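Local atomic coordinates of Dbv8 protein (Nonomuraea, PDB entry 4MFZ), a protein that probably transfers long aliphatic acyl groups from acyl-CoA to an amine of a glycopeptide antibiotic, as a GNAT-family N-acyltransferase. Residues A[128-142]-A[176-189]. Numbering follows the deposited sequence.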
loop_
_atom_site.group_PDB
_atom_site.type_symbol
_atom_site.label_atom_id
_atom_site.label_comp_id
_atom_site.label_asym_id
_atom_site.label_seq_id
_atom_site.Cartn_x
_atom_site.Cartn_y
_atom_site.Cartn_z
ATOM N N ARG A 128 3.440 16.823 -2.216
ATOM C CA ARG A 128 2.890 16.064 -1.110
ATOM C C ARG A 128 1.899 14.943 -1.543
ATOM O O ARG A 128 1.965 13.808 -1.056
ATOM C CB ARG A 128 2.260 17.104 -0.162
ATOM C CG ARG A 128 1.645 16.579 1.105
ATOM C CD ARG A 128 0.979 17.742 1.859
ATOM N NE ARG A 128 1.992 18.615 2.441
ATOM C CZ ARG A 128 2.602 18.379 3.597
ATOM N NH1 ARG A 128 2.272 17.315 4.319
ATOM N NH2 ARG A 128 3.518 19.232 4.056
ATOM N N TYR A 129 1.027 15.250 -2.499
ATOM C CA TYR A 129 0.069 14.270 -3.017
ATOM C C TYR A 129 0.489 13.630 -4.368
ATOM O O TYR A 129 -0.335 13.067 -5.061
ATOM C CB TYR A 129 -1.303 14.921 -3.174
ATOM C CG TYR A 129 -1.941 15.377 -1.865
ATOM C CD1 TYR A 129 -2.385 14.441 -0.936
ATOM C CD2 TYR A 129 -2.115 16.744 -1.566
ATOM C CE1 TYR A 129 -2.962 14.826 0.258
ATOM C CE2 TYR A 129 -2.716 17.135 -0.365
ATOM C CZ TYR A 129 -3.134 16.161 0.535
ATOM O OH TYR A 129 -3.735 16.465 1.732
ATOM N N PHE A 130 1.767 13.716 -4.726
ATOM C CA PHE A 130 2.261 13.225 -6.033
ATOM C C PHE A 130 1.715 11.852 -6.421
ATOM O O PHE A 130 1.305 11.655 -7.535
ATOM C CB PHE A 130 3.807 13.166 -6.035
ATOM C CG PHE A 130 4.399 12.613 -7.309
ATOM C CD1 PHE A 130 4.375 13.354 -8.488
ATOM C CD2 PHE A 130 4.995 11.340 -7.332
ATOM C CE1 PHE A 130 4.933 12.837 -9.672
ATOM C CE2 PHE A 130 5.553 10.825 -8.508
ATOM C CZ PHE A 130 5.522 11.570 -9.681
ATOM N N HIS A 131 1.733 10.909 -5.491
ATOM C CA HIS A 131 1.302 9.531 -5.774
ATOM C C HIS A 131 -0.174 9.360 -5.964
ATOM O O HIS A 131 -0.600 8.411 -6.636
ATOM C CB HIS A 131 1.858 8.579 -4.713
ATOM C CG HIS A 131 3.355 8.474 -4.764
ATOM N ND1 HIS A 131 3.999 7.766 -5.731
ATOM C CD2 HIS A 131 4.338 9.074 -3.996
ATOM C CE1 HIS A 131 5.338 7.880 -5.554
ATOM N NE2 HIS A 131 5.547 8.676 -4.499
ATOM N N VAL A 132 -0.967 10.283 -5.419
ATOM C CA VAL A 132 -2.379 10.358 -5.743
ATOM C C VAL A 132 -2.521 10.685 -7.207
ATOM O O VAL A 132 -3.303 10.064 -7.916
ATOM C CB VAL A 132 -3.102 11.455 -4.919
ATOM C CG1 VAL A 132 -4.582 11.510 -5.271
ATOM C CG2 VAL A 132 -2.921 11.191 -3.444
ATOM N N TYR A 133 -1.764 11.678 -7.680
ATOM C CA TYR A 133 -1.837 12.061 -9.098
ATOM C C TYR A 133 -1.347 10.948 -10.022
ATOM O O TYR A 133 -1.994 10.668 -11.010
ATOM C CB TYR A 133 -1.117 13.390 -9.359
ATOM C CG TYR A 133 -1.674 14.495 -8.493
ATOM C CD1 TYR A 133 -3.010 14.837 -8.566
ATOM C CD2 TYR A 133 -0.874 15.147 -7.558
ATOM C CE1 TYR A 133 -3.544 15.830 -7.755
ATOM C CE2 TYR A 133 -1.395 16.143 -6.759
ATOM C CZ TYR A 133 -2.734 16.476 -6.873
ATOM O OH TYR A 133 -3.259 17.457 -6.081
ATOM N N VAL A 134 -0.266 10.269 -9.655
ATOM C CA VAL A 134 0.190 9.097 -10.439
ATOM C C VAL A 134 -0.932 8.021 -10.432
ATOM O O VAL A 134 -1.251 7.424 -11.461
ATOM C CB VAL A 134 1.489 8.494 -9.865
ATOM C CG1 VAL A 134 1.910 7.276 -10.660
ATOM C CG2 VAL A 134 2.615 9.510 -9.887
ATOM N N PHE A 135 -1.545 7.807 -9.264
ATOM C CA PHE A 135 -2.658 6.837 -9.160
ATOM C C PHE A 135 -3.804 7.179 -10.104
ATOM O O PHE A 135 -4.204 6.350 -10.915
ATOM C CB PHE A 135 -3.171 6.800 -7.744
ATOM C CG PHE A 135 -3.948 5.575 -7.415
ATOM C CD1 PHE A 135 -3.302 4.442 -6.923
ATOM C CD2 PHE A 135 -5.350 5.557 -7.556
ATOM C CE1 PHE A 135 -4.045 3.286 -6.603
ATOM C CE2 PHE A 135 -6.081 4.419 -7.229
ATOM C CZ PHE A 135 -5.425 3.285 -6.754
ATOM N N LEU A 136 -4.322 8.405 -10.005
ATOM C CA LEU A 136 -5.456 8.842 -10.829
ATOM C C LEU A 136 -5.127 8.802 -12.335
ATOM O O LEU A 136 -5.944 8.313 -13.140
ATOM C CB LEU A 136 -5.927 10.245 -10.438
ATOM C CG LEU A 136 -6.398 10.553 -9.013
ATOM C CD1 LEU A 136 -6.686 12.053 -8.872
ATOM C CD2 LEU A 136 -7.633 9.700 -8.679
ATOM N N ALA A 137 -3.928 9.279 -12.700
ATOM C CA ALA A 137 -3.448 9.231 -14.101
ATOM C C ALA A 137 -3.453 7.795 -14.662
ATOM O O ALA A 137 -3.680 7.587 -15.834
ATOM C CB ALA A 137 -2.043 9.827 -14.192
ATOM N N THR A 138 -3.193 6.815 -13.813
ATOM C CA THR A 138 -2.941 5.434 -14.259
ATOM C C THR A 138 -4.220 4.573 -14.202
ATOM O O THR A 138 -4.220 3.429 -14.666
ATOM C CB THR A 138 -1.777 4.827 -13.449
ATOM O OG1 THR A 138 -0.665 5.720 -13.527
ATOM C CG2 THR A 138 -1.297 3.461 -14.006
ATOM N N LEU A 139 -5.295 5.126 -13.648
ATOM C CA LEU A 139 -6.572 4.388 -13.477
ATOM C C LEU A 139 -7.144 3.821 -14.787
ATOM O O LEU A 139 -7.546 2.672 -14.803
ATOM C CB LEU A 139 -7.631 5.260 -12.786
ATOM C CG LEU A 139 -8.238 4.761 -11.474
ATOM C CD1 LEU A 139 -7.141 4.204 -10.599
ATOM C CD2 LEU A 139 -8.973 5.873 -10.735
ATOM N N PRO A 140 -7.186 4.623 -15.884
ATOM C CA PRO A 140 -7.677 4.028 -17.120
ATOM C C PRO A 140 -6.870 2.826 -17.635
ATOM O O PRO A 140 -7.478 1.835 -18.064
ATOM C CB PRO A 140 -7.676 5.206 -18.116
ATOM C CG PRO A 140 -7.841 6.407 -17.248
ATOM C CD PRO A 140 -7.022 6.089 -16.023
ATOM N N ALA A 141 -5.535 2.898 -17.605
ATOM C CA ALA A 141 -4.696 1.736 -17.928
ATOM C C ALA A 141 -4.974 0.573 -16.977
ATOM O O ALA A 141 -5.082 -0.570 -17.384
ATOM C CB ALA A 141 -3.218 2.115 -17.828
ATOM N N LEU A 142 -5.043 0.867 -15.686
ATOM C CA LEU A 142 -5.260 -0.188 -14.708
ATOM C C LEU A 142 -6.568 -0.926 -15.024
ATOM O O LEU A 142 -6.623 -2.164 -15.031
ATOM C CB LEU A 142 -5.307 0.413 -13.272
ATOM C CG LEU A 142 -5.551 -0.548 -12.113
ATOM C CD1 LEU A 142 -7.040 -0.845 -11.994
ATOM C CD2 LEU A 142 -4.783 -1.838 -12.315
ATOM N N GLU A 176 -0.974 15.695 8.886
ATOM C CA GLU A 176 -0.837 16.463 7.647
ATOM C C GLU A 176 -1.030 15.543 6.433
ATOM O O GLU A 176 -1.015 14.330 6.564
ATOM C CB GLU A 176 0.519 17.194 7.593
ATOM C CG GLU A 176 1.717 16.273 7.530
ATOM C CD GLU A 176 3.048 16.994 7.637
ATOM O OE1 GLU A 176 3.932 16.716 6.799
ATOM O OE2 GLU A 176 3.235 17.815 8.563
ATOM N N GLY A 177 -1.206 16.139 5.260
ATOM C CA GLY A 177 -1.533 15.410 4.033
ATOM C C GLY A 177 -0.402 14.584 3.441
ATOM O O GLY A 177 0.781 14.954 3.515
ATOM N N GLY A 178 -0.774 13.446 2.865
ATOM C CA GLY A 178 0.174 12.651 2.107
ATOM C C GLY A 178 -0.357 11.265 1.796
ATOM O O GLY A 178 -1.537 10.993 1.969
ATOM N N THR A 179 0.532 10.416 1.294
ATOM C CA THR A 179 0.243 9.015 1.019
ATOM C C THR A 179 1.234 8.192 1.835
ATOM O O THR A 179 2.451 8.394 1.745
ATOM C CB THR A 179 0.450 8.657 -0.478
ATOM O OG1 THR A 179 1.707 9.185 -0.934
ATOM C CG2 THR A 179 -0.639 9.201 -1.342
ATOM N N ASN A 180 0.711 7.283 2.641
ATOM C CA ASN A 180 1.499 6.299 3.341
ATOM C C ASN A 180 1.914 5.209 2.350
ATOM O O ASN A 180 1.137 4.841 1.460
ATOM C CB ASN A 180 0.660 5.674 4.482
ATOM C CG ASN A 180 1.459 4.694 5.322
ATOM O OD1 ASN A 180 2.459 5.057 5.941
ATOM N ND2 ASN A 180 1.020 3.442 5.350
ATOM N N MET A 181 3.134 4.709 2.510
ATOM C CA MET A 181 3.623 3.550 1.749
ATOM C C MET A 181 3.282 3.548 0.240
ATOM O O MET A 181 2.512 2.716 -0.244
ATOM C CB MET A 181 3.220 2.255 2.478
ATOM C CG MET A 181 3.963 2.078 3.795
ATOM S SD MET A 181 5.784 1.979 3.625
ATOM C CE MET A 181 6.339 3.612 3.096
ATOM N N PRO A 182 3.844 4.517 -0.504
ATOM C CA PRO A 182 3.526 4.589 -1.926
ATOM C C PRO A 182 3.976 3.370 -2.751
ATOM O O PRO A 182 3.414 3.142 -3.833
ATOM C CB PRO A 182 4.201 5.886 -2.398
ATOM C CG PRO A 182 5.204 6.236 -1.346
ATOM C CD PRO A 182 4.711 5.631 -0.053
ATOM N N TRP A 183 4.944 2.584 -2.265
ATOM C CA TRP A 183 5.336 1.356 -2.988
ATOM C C TRP A 183 4.158 0.408 -3.093
ATOM O O TRP A 183 4.054 -0.353 -4.074
ATOM C CB TRP A 183 6.536 0.644 -2.336
ATOM C CG TRP A 183 6.144 -0.120 -1.082
ATOM C CD1 TRP A 183 5.962 0.400 0.201
ATOM C CD2 TRP A 183 5.802 -1.560 -0.966
ATOM N NE1 TRP A 183 5.556 -0.577 1.080
ATOM C CE2 TRP A 183 5.435 -1.780 0.446
ATOM C CE3 TRP A 183 5.755 -2.642 -1.856
ATOM C CZ2 TRP A 183 5.063 -3.052 0.930
ATOM C CZ3 TRP A 183 5.372 -3.910 -1.357
ATOM C CH2 TRP A 183 5.042 -4.108 0.000
ATOM N N TRP A 184 3.262 0.433 -2.094
ATOM C CA TRP A 184 2.073 -0.428 -2.113
ATOM C C TRP A 184 1.041 0.067 -3.121
ATOM O O TRP A 184 0.556 -0.719 -3.951
ATOM C CB TRP A 184 1.499 -0.570 -0.704
ATOM C CG TRP A 184 0.401 -1.587 -0.530
ATOM C CD1 TRP A 184 -0.926 -1.351 -0.132
ATOM C CD2 TRP A 184 0.494 -3.043 -0.698
ATOM N NE1 TRP A 184 -1.623 -2.520 -0.037
ATOM C CE2 TRP A 184 -0.828 -3.577 -0.362
ATOM C CE3 TRP A 184 1.514 -3.928 -1.047
ATOM C CZ2 TRP A 184 -1.100 -4.933 -0.404
ATOM C CZ3 TRP A 184 1.223 -5.290 -1.101
ATOM C CH2 TRP A 184 -0.059 -5.775 -0.786
ATOM N N LEU A 185 0.716 1.364 -3.098
ATOM C CA LEU A 185 -0.131 1.955 -4.144
ATOM C C LEU A 185 0.406 1.650 -5.544
ATOM O O LEU A 185 -0.383 1.297 -6.424
ATOM C CB LEU A 185 -0.289 3.471 -3.997
ATOM C CG LEU A 185 -0.897 4.040 -2.719
ATOM C CD1 LEU A 185 -0.842 5.576 -2.752
ATOM C CD2 LEU A 185 -2.325 3.517 -2.563
ATOM N N THR A 186 1.726 1.794 -5.734
ATOM C CA THR A 186 2.388 1.467 -7.022
ATOM C C THR A 186 2.139 0.032 -7.470
ATOM O O THR A 186 1.678 -0.207 -8.590
ATOM C CB THR A 186 3.904 1.794 -6.996
ATOM O OG1 THR A 186 4.052 3.181 -6.764
ATOM C CG2 THR A 186 4.562 1.500 -8.308
ATOM N N LEU A 187 2.415 -0.921 -6.594
ATOM C CA LEU A 187 2.127 -2.319 -6.876
ATOM C C LEU A 187 0.636 -2.594 -7.223
ATOM O O LEU A 187 0.327 -3.357 -8.147
ATOM C CB LEU A 187 2.561 -3.135 -5.673
ATOM C CG LEU A 187 2.879 -4.599 -5.913
ATOM C CD1 LEU A 187 4.111 -4.703 -6.828
ATOM C CD2 LEU A 187 3.122 -5.264 -4.557
ATOM N N LEU A 188 -0.267 -1.952 -6.496
ATOM C CA LEU A 188 -1.707 -2.131 -6.686
ATOM C C LEU A 188 -2.160 -1.550 -8.026
ATOM O O LEU A 188 -2.891 -2.192 -8.781
ATOM C CB LEU A 188 -2.462 -1.462 -5.545
ATOM C CG LEU A 188 -3.997 -1.638 -5.578
ATOM C CD1 LEU A 188 -4.547 -1.675 -4.142
ATOM C CD2 LEU A 188 -4.620 -0.519 -6.380
ATOM N N VAL A 189 -1.695 -0.346 -8.338
ATOM C CA VAL A 189 -2.100 0.299 -9.580
ATOM C C VAL A 189 -1.405 -0.274 -10.836
ATOM O O VAL A 189 -1.835 0.008 -11.959
ATOM C CB VAL A 189 -2.013 1.862 -9.506
ATOM C CG1 VAL A 189 -0.690 2.372 -10.037
ATOM C CG2 VAL A 189 -3.137 2.480 -10.326
HETATM O O HOH W 1 3.081 11.762 0.763
HETATM O O HOH W 2 2.043 11.133 -2.516
HETATM O O HOH W 3 3.206 5.803 -7.715
#
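Two nearly parallel helices of the N-terminal acyltransferase domain, 130-148 and 182-192, pack side by side through a knob-into-hole contact: Val189 is the one knob, seated among Phe135, Thr138, Leu139 and Leu142. The axes of their portions 130-142 and 182-189, 5° apart, approach to 10.5 Å. CG2 of Val189 lies over one face of the Phe135 ring, 4.1 Å from its centroid in a CH-pi contact. Phe135 CG is anti to the backbone N (chi1 -161°), which swings the ring toward the partner helix; there its edge meets CD2 of Leu188, with CE1 3.9 Å from that methyl. Leu160 of helix 153-160 also packs on Phe135, Leu139 and Leu142.

At the N-terminal end of the pair, the His131 imidazole is sandwiched: Pro182 CB stands over the centre of one face, 3.5 Å from the centroid, and CD2 of Phe130 lies over the opposite face. The imidazole rim is held as well, NE2 hydrogen-bonding to Pro117 O while a water in the ring plane links ND1 to Thr186 OG1. A second water joins the two backbones, accepting from Thr179 N and donating to Arg128 O. A third, between Arg128 O and His131 N, also lies by the Thr179 hydroxyl.

At the far end of the loop 176-181, Arg128 holds Glu176 and Gly177 with a single nitrogen. NH1 donates in the carbonyl plane to a lone pair of Gly177 O at 2.9 Å, and also forms a salt bridge with Glu176 OE1 at 3.0 Å, nearly straight (171°) but reaching the carboxylate from above its plane.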